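Local coordinates for protein shikimate dehydrogenase (NADP(+)) (Thermus thermophilus, PDB 2D5C) that catalyses the reversible NADPH-linked reduction of 3-dehydroshikimate to shikimate, a step of the chorismate pathway that leads to the aromatic amino acids, at residues L40-R51 against P62-D72; R136-W145 against F159-K168. One frame throughout, in Å; residues are numbered along the deposited sequence.

How the contacts relate
Contact 1 belongs to the substrate-binding domain and contact 2 to the NADP-binding domain, so the two share no helix or strand; their centres lie 30 Å apart and their nearest atoms about 11 Å apart. Both are partly buried. In contact 1 helix 43-53, with the turn before it, packs on the irregular turns of 62-72, with Leu43, Leu47 and Leu63 buried, Leu40 at the surface and a salt bridge at the far end; the same loop carries the catalytic Lys64. In contact 2 two parallel strands, 142-145 and 162-163, pair through their backbones at the edge of a Rossmann-type sheet, while two tryptophans and two arginines, with several valines and leucines, make up the side-chain contact.

Contact 1: residues L40-R51 against P62-D72; sequences LEALPGRLKEVR and PLKEAALAHLD. With SKM ((3R,4S,5R)-3,4,5-trihydroxycyclohex-1-ene-1-carboxylic acid), chain E.
Leu43 slides past Leu63 in the opposite direction, and its atoms can be followed outward. CB lies 3.8 Å from Leu63 CD2, and CG stays near that same methyl. At the branch, CD1 meets both methyls of Leu63, while CD2 reaches across to Ala66 CB and lies 3.8 Å from Ala67 N. With CG anti to the backbone N (chi1 -173°), the fork is set over this small-residue surface. Leu40 extends the apolar patch, its CD2 3.7 Å from Ala66 CB. One turn after Leu43, Leu47 crosses His70 at about a right angle and brings CD1 to 3.4 Å from His70 CB; Pro44, beside Leu43, puts its CG 3.7 Å from His70 NE2.

The far end is polar. Arg51, extended from CG to NE, gives Asp72 OD1 a salt bridge from NH1 at 2.8 Å, received on the syn lone pair. The guanidinium and carboxylate planes stand 86° apart. NH2 adds only weak bonds to Asp72 OD1 and His70 O.

The helix thus packs against the loop bearing the active-site Lys64 of the substrate-binding domain. This proton acceptor leaves the backbone away from the helix, and its extended chain carries NZ to shikimate O11 (2.9 Å) and O12, and to Asp100. Leu63 and Val50 rest on Leu7 of strand 2-8, Ala67 on Leu59 of strand 56-59, and Leu47, Arg51 and Leu71 on Leu94 of strand 93-97.

Contact 2: residues R136-W145 against F159-K168; sequences REAGLEVWVW and FGLRAVPLEK
Val142 to Trp145 pairs in parallel with the strand at Arg162 and Ala163 through three backbone hydrogen bonds: Arg162 N to Val142 O, Val144 N to Arg162 O, and Val164 N to Val144 O. On one face Trp143 and Arg162 run side by side, Arg162 CD 3.7 Å from Trp143 NE1. Val164 CG1 lies over a face of the indole, offset toward its rim. Lys168 folds back at chi2 and chi3 (-73° and -66°), which lays CE over the six-membered ring, 4.0 Å from its centroid, in a CH-pi contact; its NZ is paired with Glu171. Trp145 takes Leu166 CD1 over its face, 3.7 Å from Trp145 CD2, with Val164 O at the ring edge. On the other face Val144 CG2 meets Ala163 CB. Leu161 lies alongside Val142, CD2 4.0 Å from Val142 CB, and its CD1 meets Val144 CG1.

At the helix end Arg136 NH1 donates to Phe159 O (3.2 Å, 164°) in the guanidinium plane, and CZ makes an off-centre cation-pi contact with the Phe159 ring. The chemistry is thus layered: backbone bonds fix the strand register of this beta-alpha-beta unit, apolar and CH-pi contacts line both faces of the strand pair, and Arg136 ties helix 126-137 to the end of helix 149-159.

Contact 1: residues L40-R51 against P62-D72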
loop_
_atom_site.group_PDB
_atom_site.type_symbol
_atom_site.label_atom_id
_atom_site.label_comp_id
_atom_site.label_asym_id
_atom_site.label_seq_id
_atom_site.Cartn_x
_atom_site.Cartn_y
_atom_site.Cartn_z
ATOM N N LEU A 40 7.374 -2.485 23.587
ATOM C CA LEU A 40 6.684 -1.215 23.390
ATOM C C LEU A 40 7.606 0.005 23.248
ATOM O O LEU A 40 7.467 0.801 22.311
ATOM C CB LEU A 40 5.696 -0.990 24.541
ATOM C CG LEU A 40 4.279 -0.528 24.171
ATOM C CD1 LEU A 40 3.460 -0.440 25.444
ATOM C CD2 LEU A 40 4.291 0.829 23.456
ATOM N N GLU A 41 8.573 0.131 24.154
ATOM C CA GLU A 41 9.479 1.275 24.112
ATOM C C GLU A 41 10.316 1.299 22.833
ATOM O O GLU A 41 10.835 2.348 22.439
ATOM C CB GLU A 41 10.393 1.275 25.344
ATOM C CG GLU A 41 10.526 2.643 26.043
ATOM C CD GLU A 41 9.305 2.993 26.886
ATOM O OE1 GLU A 41 8.299 2.247 26.828
ATOM O OE2 GLU A 41 9.345 4.010 27.610
ATOM N N ALA A 42 10.451 0.144 22.186
ATOM C CA ALA A 42 11.242 0.060 20.959
ATOM C C ALA A 42 10.410 0.305 19.695
ATOM O O ALA A 42 10.964 0.498 18.615
ATOM C CB ALA A 42 11.922 -1.313 20.871
ATOM N N LEU A 43 9.089 0.312 19.843
ATOM C CA LEU A 43 8.175 0.506 18.714
ATOM C C LEU A 43 8.453 1.711 17.811
ATOM O O LEU A 43 8.515 1.568 16.588
ATOM C CB LEU A 43 6.724 0.566 19.216
ATOM C CG LEU A 43 5.616 0.596 18.146
ATOM C CD1 LEU A 43 5.733 -0.614 17.214
ATOM C CD2 LEU A 43 4.251 0.592 18.826
ATOM N N PRO A 44 8.606 2.915 18.390
ATOM C CA PRO A 44 8.871 4.100 17.567
ATOM C C PRO A 44 10.085 3.952 16.656
ATOM O O PRO A 44 10.007 4.215 15.456
ATOM C CB PRO A 44 9.050 5.202 18.608
ATOM C CG PRO A 44 8.086 4.780 19.681
ATOM C CD PRO A 44 8.379 3.297 19.795
ATOM N N GLY A 45 11.208 3.534 17.231
ATOM C CA GLY A 45 12.408 3.356 16.437
ATOM C C GLY A 45 12.260 2.209 15.457
ATOM O O GLY A 45 12.837 2.234 14.369
ATOM N N ARG A 46 11.472 1.212 15.847
ATOM C CA ARG A 46 11.237 0.028 15.027
ATOM C C ARG A 46 10.447 0.376 13.764
ATOM O O ARG A 46 10.735 -0.142 12.686
ATOM C CB ARG A 46 10.473 -1.024 15.838
ATOM C CG ARG A 46 10.313 -2.372 15.133
ATOM C CD ARG A 46 11.627 -3.150 15.065
ATOM N NE ARG A 46 11.993 -3.712 16.365
ATOM C CZ ARG A 46 13.052 -3.343 17.076
ATOM N NH1 ARG A 46 13.870 -2.405 16.622
ATOM N NH2 ARG A 46 13.290 -3.910 18.245
ATOM N N LEU A 47 9.447 1.242 13.897
ATOM C CA LEU A 47 8.650 1.631 12.734
ATOM C C LEU A 47 9.477 2.500 11.795
ATOM O O LEU A 47 9.247 2.516 10.581
ATOM C CB LEU A 47 7.381 2.370 13.171
ATOM C CG LEU A 47 6.358 1.559 13.971
ATOM C CD1 LEU A 47 5.214 2.470 14.386
ATOM C CD2 LEU A 47 5.824 0.387 13.146
ATOM N N LYS A 48 10.448 3.222 12.351
ATOM C CA LYS A 48 11.320 4.065 11.537
ATOM C C LYS A 48 12.102 3.160 10.601
ATOM O O LYS A 48 12.304 3.477 9.431
ATOM C CB LYS A 48 12.304 4.848 12.417
ATOM C CG LYS A 48 11.884 6.278 12.727
ATOM C CD LYS A 48 12.799 7.281 12.023
ATOM C CE LYS A 48 14.231 7.188 12.540
ATOM N NZ LYS A 48 15.151 8.126 11.841
ATOM N N GLU A 49 12.547 2.027 11.132
ATOM C CA GLU A 49 13.300 1.066 10.345
ATOM C C GLU A 49 12.397 0.420 9.309
ATOM O O GLU A 49 12.806 0.198 8.172
ATOM C CB GLU A 49 13.892 -0.006 11.255
ATOM C CG GLU A 49 14.963 0.516 12.183
ATOM C CD GLU A 49 15.241 -0.438 13.327
ATOM O OE1 GLU A 49 14.318 -0.688 14.134
ATOM O OE2 GLU A 49 16.382 -0.936 13.419
ATOM N N VAL A 50 11.162 0.127 9.708
ATOM C CA VAL A 50 10.190 -0.485 8.804
ATOM C C VAL A 50 10.011 0.387 7.572
ATOM O O VAL A 50 9.885 -0.112 6.456
ATOM C CB VAL A 50 8.822 -0.675 9.501
ATOM C CG1 VAL A 50 7.774 -1.147 8.490
ATOM C CG2 VAL A 50 8.945 -1.693 10.611
ATOM N N ARG A 51 10.014 1.697 7.772
ATOM C CA ARG A 51 9.847 2.629 6.669
ATOM C C ARG A 51 10.924 2.480 5.608
ATOM O O ARG A 51 10.682 2.736 4.430
ATOM C CB ARG A 51 9.859 4.070 7.185
ATOM C CG ARG A 51 8.676 4.429 8.064
ATOM C CD ARG A 51 8.850 5.817 8.661
ATOM N NE ARG A 51 7.729 6.185 9.517
ATOM C CZ ARG A 51 6.602 6.736 9.081
ATOM N NH1 ARG A 51 6.436 6.994 7.788
ATOM N NH2 ARG A 51 5.639 7.028 9.942
ATOM N N PRO A 62 2.916 -6.077 22.465
ATOM C CA PRO A 62 1.866 -5.201 23.000
ATOM C C PRO A 62 1.918 -3.914 22.177
ATOM O O PRO A 62 1.913 -2.810 22.725
ATOM C CB PRO A 62 2.338 -4.970 24.422
ATOM C CG PRO A 62 3.812 -4.749 24.195
ATOM C CD PRO A 62 4.196 -5.807 23.147
ATOM N N LEU A 63 1.959 -4.069 20.859
ATOM C CA LEU A 63 2.099 -2.931 19.961
ATOM C C LEU A 63 0.901 -2.493 19.123
ATOM O O LEU A 63 0.943 -1.418 18.533
ATOM C CB LEU A 63 3.266 -3.207 19.007
ATOM C CG LEU A 63 4.552 -3.756 19.636
ATOM C CD1 LEU A 63 5.493 -4.219 18.533
ATOM C CD2 LEU A 63 5.206 -2.691 20.501
ATOM N N LYS A 64 -0.157 -3.296 19.078
ATOM C CA LYS A 64 -1.306 -2.982 18.233
ATOM C C LYS A 64 -2.040 -1.664 18.443
ATOM O O LYS A 64 -2.526 -1.072 17.477
ATOM C CB LYS A 64 -2.321 -4.124 18.271
ATOM C CG LYS A 64 -1.840 -5.415 17.617
ATOM C CD LYS A 64 -2.991 -6.400 17.518
ATOM C CE LYS A 64 -2.583 -7.691 16.844
ATOM N NZ LYS A 64 -3.698 -8.663 16.906
ATOM N N GLU A 65 -2.134 -1.199 19.684
ATOM C CA GLU A 65 -2.831 0.055 19.937
ATOM C C GLU A 65 -1.895 1.246 19.855
ATOM O O GLU A 65 -2.246 2.287 19.304
ATOM C CB GLU A 65 -3.497 0.027 21.316
ATOM C CG GLU A 65 -4.480 -1.119 21.524
ATOM C CD GLU A 65 -3.814 -2.489 21.504
ATOM O OE1 GLU A 65 -2.735 -2.648 22.117
ATOM O OE2 GLU A 65 -4.380 -3.412 20.878
ATOM N N ALA A 66 -0.700 1.093 20.407
ATOM C CA ALA A 66 0.269 2.173 20.402
ATOM C C ALA A 66 0.736 2.541 19.000
ATOM O O ALA A 66 1.179 3.664 18.765
ATOM C CB ALA A 66 1.464 1.794 21.261
ATOM N N ALA A 67 0.630 1.595 18.071
ATOM C CA ALA A 67 1.087 1.819 16.705
ATOM C C ALA A 67 0.347 2.906 15.921
ATOM O O ALA A 67 0.962 3.638 15.141
ATOM C CB ALA A 67 1.043 0.505 15.930
ATOM N N LEU A 68 -0.963 3.011 16.124
ATOM C CA LEU A 68 -1.763 3.992 15.385
ATOM C C LEU A 68 -1.193 5.406 15.378
ATOM O O LEU A 68 -1.217 6.088 14.353
ATOM C CB LEU A 68 -3.203 4.011 15.915
ATOM C CG LEU A 68 -4.085 2.844 15.456
ATOM C CD1 LEU A 68 -3.594 1.548 16.112
ATOM C CD2 LEU A 68 -5.537 3.114 15.821
ATOM N N ALA A 69 -0.654 5.842 16.510
ATOM C CA ALA A 69 -0.104 7.188 16.604
ATOM C C ALA A 69 1.159 7.408 15.772
ATOM O O ALA A 69 1.530 8.550 15.496
ATOM C CB ALA A 69 0.175 7.528 18.067
ATOM N N HIS A 70 1.823 6.324 15.374
ATOM C CA HIS A 70 3.049 6.450 14.593
ATOM C C HIS A 70 2.871 6.107 13.121
ATOM O O HIS A 70 3.857 5.895 12.413
ATOM C CB HIS A 70 4.152 5.562 15.172
ATOM C CG HIS A 70 4.471 5.849 16.605
ATOM N ND1 HIS A 70 4.017 5.061 17.641
ATOM C CD2 HIS A 70 5.179 6.853 17.175
ATOM C CE1 HIS A 70 4.432 5.568 18.790
ATOM N NE2 HIS A 70 5.138 6.654 18.534
ATOM N N LEU A 71 1.624 6.054 12.657
ATOM C CA LEU A 71 1.366 5.727 11.260
ATOM C C LEU A 71 0.895 6.952 10.490
ATOM O O LEU A 71 0.368 7.901 11.076
ATOM C CB LEU A 71 0.324 4.610 11.177
ATOM C CG LEU A 71 0.679 3.368 12.008
ATOM C CD1 LEU A 71 -0.415 2.326 11.835
ATOM C CD2 LEU A 71 2.038 2.801 11.572
ATOM N N ASP A 72 1.083 6.938 9.178
ATOM C CA ASP A 72 0.667 8.072 8.354
ATOM C C ASP A 72 -0.819 8.037 8.027
ATOM O O ASP A 72 -1.422 9.063 7.743
ATOM C CB ASP A 72 1.438 8.105 7.033
ATOM C CG ASP A 72 2.920 8.309 7.231
ATOM O OD1 ASP A 72 3.642 7.304 7.323
ATOM O OD2 ASP A 72 3.355 9.477 7.301
HETATM O O12 SKM E . -2.955 -10.235 14.218
HETATM C C8 SKM E . -2.020 -11.323 14.259
HETATM C C6 SKM E . -0.618 -10.819 13.821
HETATM O O7 SKM E . -0.706 -10.291 12.499
HETATM C C5 SKM E . 0.424 -11.966 13.844
HETATM C C4 SKM E . 0.246 -12.916 15.030
HETATM C C1 SKM E . 1.317 -13.915 15.280
HETATM O O2 SKM E . 2.396 -13.951 14.476
HETATM O O3 SKM E . 1.230 -14.705 16.211
HETATM C C10 SKM E . -0.814 -12.891 15.844
HETATM C C9 SKM E . -1.962 -11.916 15.700
HETATM O O11 SKM E . -1.778 -10.851 16.647
HETATM O O HOH W 1 7.052 6.186 12.282
#

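Contact 2: residues R136-W145 against F159-K168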
loop_
_atom_site.group_PDB
_atom_site.type_symbol
_atom_site.label_atom_id
_atom_site.label_comp_id
_atom_site.label_asym_id
_atom_site.label_seq_id
_atom_site.Cartn_x
_atom_site.Cartn_y
_atom_site.Cartn_z
ATOM N N ARG A 136 -20.264 -7.651 14.509
ATOM C CA ARG A 136 -21.255 -6.578 14.358
ATOM C C ARG A 136 -21.491 -6.356 12.864
ATOM O O ARG A 136 -22.633 -6.178 12.407
ATOM C CB ARG A 136 -20.750 -5.267 14.991
ATOM C CG ARG A 136 -21.810 -4.137 14.938
ATOM C CD ARG A 136 -21.258 -2.759 15.334
ATOM N NE ARG A 136 -20.332 -2.206 14.343
ATOM C CZ ARG A 136 -20.022 -0.915 14.253
ATOM N NH1 ARG A 136 -20.568 -0.045 15.093
ATOM N NH2 ARG A 136 -19.168 -0.487 13.323
ATOM N N GLU A 137 -20.405 -6.372 12.104
ATOM C CA GLU A 137 -20.470 -6.155 10.664
ATOM C C GLU A 137 -21.277 -7.262 10.002
ATOM O O GLU A 137 -21.986 -7.027 9.010
ATOM C CB GLU A 137 -19.058 -6.104 10.084
ATOM C CG GLU A 137 -18.998 -5.948 8.572
ATOM C CD GLU A 137 -17.584 -5.691 8.078
ATOM O OE1 GLU A 137 -16.635 -6.208 8.705
ATOM O OE2 GLU A 137 -17.425 -4.983 7.060
ATOM N N ALA A 138 -21.166 -8.467 10.557
ATOM C CA ALA A 138 -21.892 -9.625 10.033
ATOM C C ALA A 138 -23.372 -9.589 10.404
ATOM O O ALA A 138 -24.147 -10.469 10.013
ATOM C CB ALA A 138 -21.254 -10.909 10.545
ATOM N N GLY A 139 -23.770 -8.584 11.177
ATOM C CA GLY A 139 -25.161 -8.443 11.555
ATOM C C GLY A 139 -25.670 -9.249 12.733
ATOM O O GLY A 139 -26.878 -9.446 12.857
ATOM N N LEU A 140 -24.785 -9.719 13.609
ATOM C CA LEU A 140 -25.248 -10.492 14.758
ATOM C C LEU A 140 -25.413 -9.630 15.987
ATOM O O LEU A 140 -24.887 -8.516 16.051
ATOM C CB LEU A 140 -24.264 -11.602 15.119
ATOM C CG LEU A 140 -23.872 -12.648 14.089
ATOM C CD1 LEU A 140 -23.122 -13.762 14.792
ATOM C CD2 LEU A 140 -25.114 -13.203 13.377
ATOM N N GLU A 141 -26.173 -10.155 16.942
ATOM C CA GLU A 141 -26.370 -9.512 18.230
ATOM C C GLU A 141 -25.093 -9.869 18.997
ATOM O O GLU A 141 -24.809 -11.045 19.195
ATOM C CB GLU A 141 -27.568 -10.125 18.944
ATOM C CG GLU A 141 -27.795 -9.598 20.354
ATOM C CD GLU A 141 -29.041 -10.178 21.010
ATOM O OE1 GLU A 141 -29.388 -9.734 22.126
ATOM O OE2 GLU A 141 -29.671 -11.082 20.416
ATOM N N VAL A 142 -24.341 -8.863 19.430
ATOM C CA VAL A 142 -23.080 -9.108 20.129
ATOM C C VAL A 142 -23.088 -8.634 21.584
ATOM O O VAL A 142 -23.589 -7.546 21.889
ATOM C CB VAL A 142 -21.906 -8.401 19.387
ATOM C CG1 VAL A 142 -20.564 -8.811 19.983
ATOM C CG2 VAL A 142 -21.945 -8.749 17.909
ATOM N N TRP A 143 -22.547 -9.471 22.469
ATOM C CA TRP A 143 -22.421 -9.136 23.884
ATOM C C TRP A 143 -20.924 -9.133 24.151
ATOM O O TRP A 143 -20.171 -9.861 23.494
ATOM C CB TRP A 143 -23.058 -10.182 24.786
ATOM C CG TRP A 143 -24.520 -10.346 24.622
ATOM C CD1 TRP A 143 -25.386 -9.494 23.996
ATOM C CD2 TRP A 143 -25.306 -11.433 25.110
ATOM N NE1 TRP A 143 -26.670 -9.991 24.065
ATOM C CE2 TRP A 143 -26.647 -11.181 24.745
ATOM C CE3 TRP A 143 -25.005 -12.597 25.824
ATOM C CZ2 TRP A 143 -27.688 -12.054 25.072
ATOM C CZ3 TRP A 143 -26.042 -13.469 26.150
ATOM C CH2 TRP A 143 -27.368 -13.189 25.771
ATOM N N VAL A 144 -20.487 -8.317 25.109
ATOM C CA VAL A 144 -19.072 -8.253 25.439
ATOM C C VAL A 144 -18.852 -8.235 26.952
ATOM O O VAL A 144 -19.662 -7.715 27.712
ATOM C CB VAL A 144 -18.406 -6.975 24.840
ATOM C CG1 VAL A 144 -18.536 -6.977 23.315
ATOM C CG2 VAL A 144 -19.084 -5.726 25.410
ATOM N N TRP A 145 -17.746 -8.821 27.369
ATOM C CA TRP A 145 -17.381 -8.859 28.781
ATOM C C TRP A 145 -15.871 -8.669 28.853
ATOM O O TRP A 145 -15.147 -9.017 27.917
ATOM C CB TRP A 145 -17.762 -10.208 29.394
ATOM C CG TRP A 145 -17.265 -10.385 30.788
ATOM C CD1 TRP A 145 -17.896 -10.006 31.944
ATOM C CD2 TRP A 145 -16.007 -10.947 31.178
ATOM N NE1 TRP A 145 -17.099 -10.300 33.029
ATOM C CE2 TRP A 145 -15.936 -10.876 32.586
ATOM C CE3 TRP A 145 -14.929 -11.504 30.472
ATOM C CZ2 TRP A 145 -14.829 -11.340 33.304
ATOM C CZ3 TRP A 145 -13.827 -11.965 31.185
ATOM C CH2 TRP A 145 -13.787 -11.879 32.592
ATOM N N PHE A 159 -19.652 0.751 19.787
ATOM C CA PHE A 159 -20.149 -0.053 18.668
ATOM C C PHE A 159 -21.650 -0.298 18.713
ATOM O O PHE A 159 -22.216 -0.851 17.765
ATOM C CB PHE A 159 -19.462 -1.427 18.632
ATOM C CG PHE A 159 -17.999 -1.394 18.245
ATOM C CD1 PHE A 159 -17.331 -0.195 18.006
ATOM C CD2 PHE A 159 -17.288 -2.586 18.132
ATOM C CE1 PHE A 159 -15.980 -0.184 17.661
ATOM C CE2 PHE A 159 -15.930 -2.586 17.788
ATOM C CZ PHE A 159 -15.280 -1.380 17.555
ATOM N N GLY A 160 -22.288 0.087 19.817
ATOM C CA GLY A 160 -23.717 -0.130 19.945
ATOM C C GLY A 160 -24.056 -1.578 20.253
ATOM O O GLY A 160 -24.993 -2.135 19.685
ATOM N N LEU A 161 -23.289 -2.189 21.153
ATOM C CA LEU A 161 -23.505 -3.581 21.546
ATOM C C LEU A 161 -24.030 -3.633 22.984
ATOM O O LEU A 161 -24.565 -2.647 23.486
ATOM C CB LEU A 161 -22.186 -4.357 21.457
ATOM C CG LEU A 161 -21.380 -4.053 20.189
ATOM C CD1 LEU A 161 -20.041 -4.784 20.215
ATOM C CD2 LEU A 161 -22.204 -4.452 18.982
ATOM N N ARG A 162 -23.866 -4.778 23.647
ATOM C CA ARG A 162 -24.332 -4.933 25.024
ATOM C C ARG A 162 -23.234 -5.489 25.931
ATOM O O ARG A 162 -22.659 -6.541 25.646
ATOM C CB ARG A 162 -25.537 -5.879 25.060
ATOM C CG ARG A 162 -26.078 -6.138 26.461
ATOM C CD ARG A 162 -27.206 -7.158 26.458
ATOM N NE ARG A 162 -27.742 -7.347 27.802
ATOM C CZ ARG A 162 -28.657 -8.254 28.132
ATOM N NH1 ARG A 162 -29.156 -9.073 27.214
ATOM N NH2 ARG A 162 -29.066 -8.344 29.390
ATOM N N ALA A 163 -22.926 -4.775 27.011
ATOM C CA ALA A 163 -21.925 -5.244 27.953
ATOM C C ALA A 163 -22.679 -6.104 28.959
ATOM O O ALA A 163 -23.713 -5.685 29.478
ATOM C CB ALA A 163 -21.258 -4.064 28.654
ATOM N N VAL A 164 -22.172 -7.299 29.234
ATOM C CA VAL A 164 -22.869 -8.193 30.155
ATOM C C VAL A 164 -21.985 -8.784 31.234
ATOM O O VAL A 164 -20.756 -8.779 31.123
ATOM C CB VAL A 164 -23.519 -9.383 29.391
ATOM C CG1 VAL A 164 -24.449 -8.868 28.318
ATOM C CG2 VAL A 164 -22.446 -10.269 28.770
ATOM N N PRO A 165 -22.606 -9.241 32.335
ATOM C CA PRO A 165 -21.828 -9.848 33.409
ATOM C C PRO A 165 -21.497 -11.228 32.851
ATOM O O PRO A 165 -22.220 -11.731 31.985
ATOM C CB PRO A 165 -22.805 -9.871 34.578
ATOM C CG PRO A 165 -24.140 -9.961 33.916
ATOM C CD PRO A 165 -23.998 -9.012 32.754
ATOM N N LEU A 166 -20.427 -11.841 33.341
ATOM C CA LEU A 166 -19.976 -13.129 32.833
ATOM C C LEU A 166 -20.968 -14.296 32.799
ATOM O O LEU A 166 -20.881 -15.147 31.908
ATOM C CB LEU A 166 -18.718 -13.563 33.583
ATOM C CG LEU A 166 -17.949 -14.740 32.985
ATOM C CD1 LEU A 166 -17.426 -14.375 31.602
ATOM C CD2 LEU A 166 -16.785 -15.096 33.901
ATOM N N GLU A 167 -21.910 -14.339 33.738
ATOM C CA GLU A 167 -22.861 -15.457 33.771
ATOM C C GLU A 167 -23.814 -15.506 32.581
ATOM O O GLU A 167 -24.469 -16.520 32.345
ATOM C CB GLU A 167 -23.650 -15.475 35.087
ATOM C CG GLU A 167 -24.721 -14.406 35.250
ATOM C CD GLU A 167 -24.250 -13.186 36.018
ATOM O OE1 GLU A 167 -25.113 -12.377 36.420
ATOM O OE2 GLU A 167 -23.024 -13.024 36.214
ATOM N N LYS A 168 -23.874 -14.424 31.815
ATOM C CA LYS A 168 -24.733 -14.396 30.638
ATOM C C LYS A 168 -24.166 -15.324 29.570
ATOM O O LYS A 168 -24.813 -15.568 28.550
ATOM C CB LYS A 168 -24.838 -12.976 30.092
ATOM C CG LYS A 168 -25.770 -12.087 30.900
ATOM C CD LYS A 168 -27.228 -12.455 30.653
ATOM C CE LYS A 168 -27.628 -12.157 29.213
ATOM N NZ LYS A 168 -29.081 -12.385 28.977
#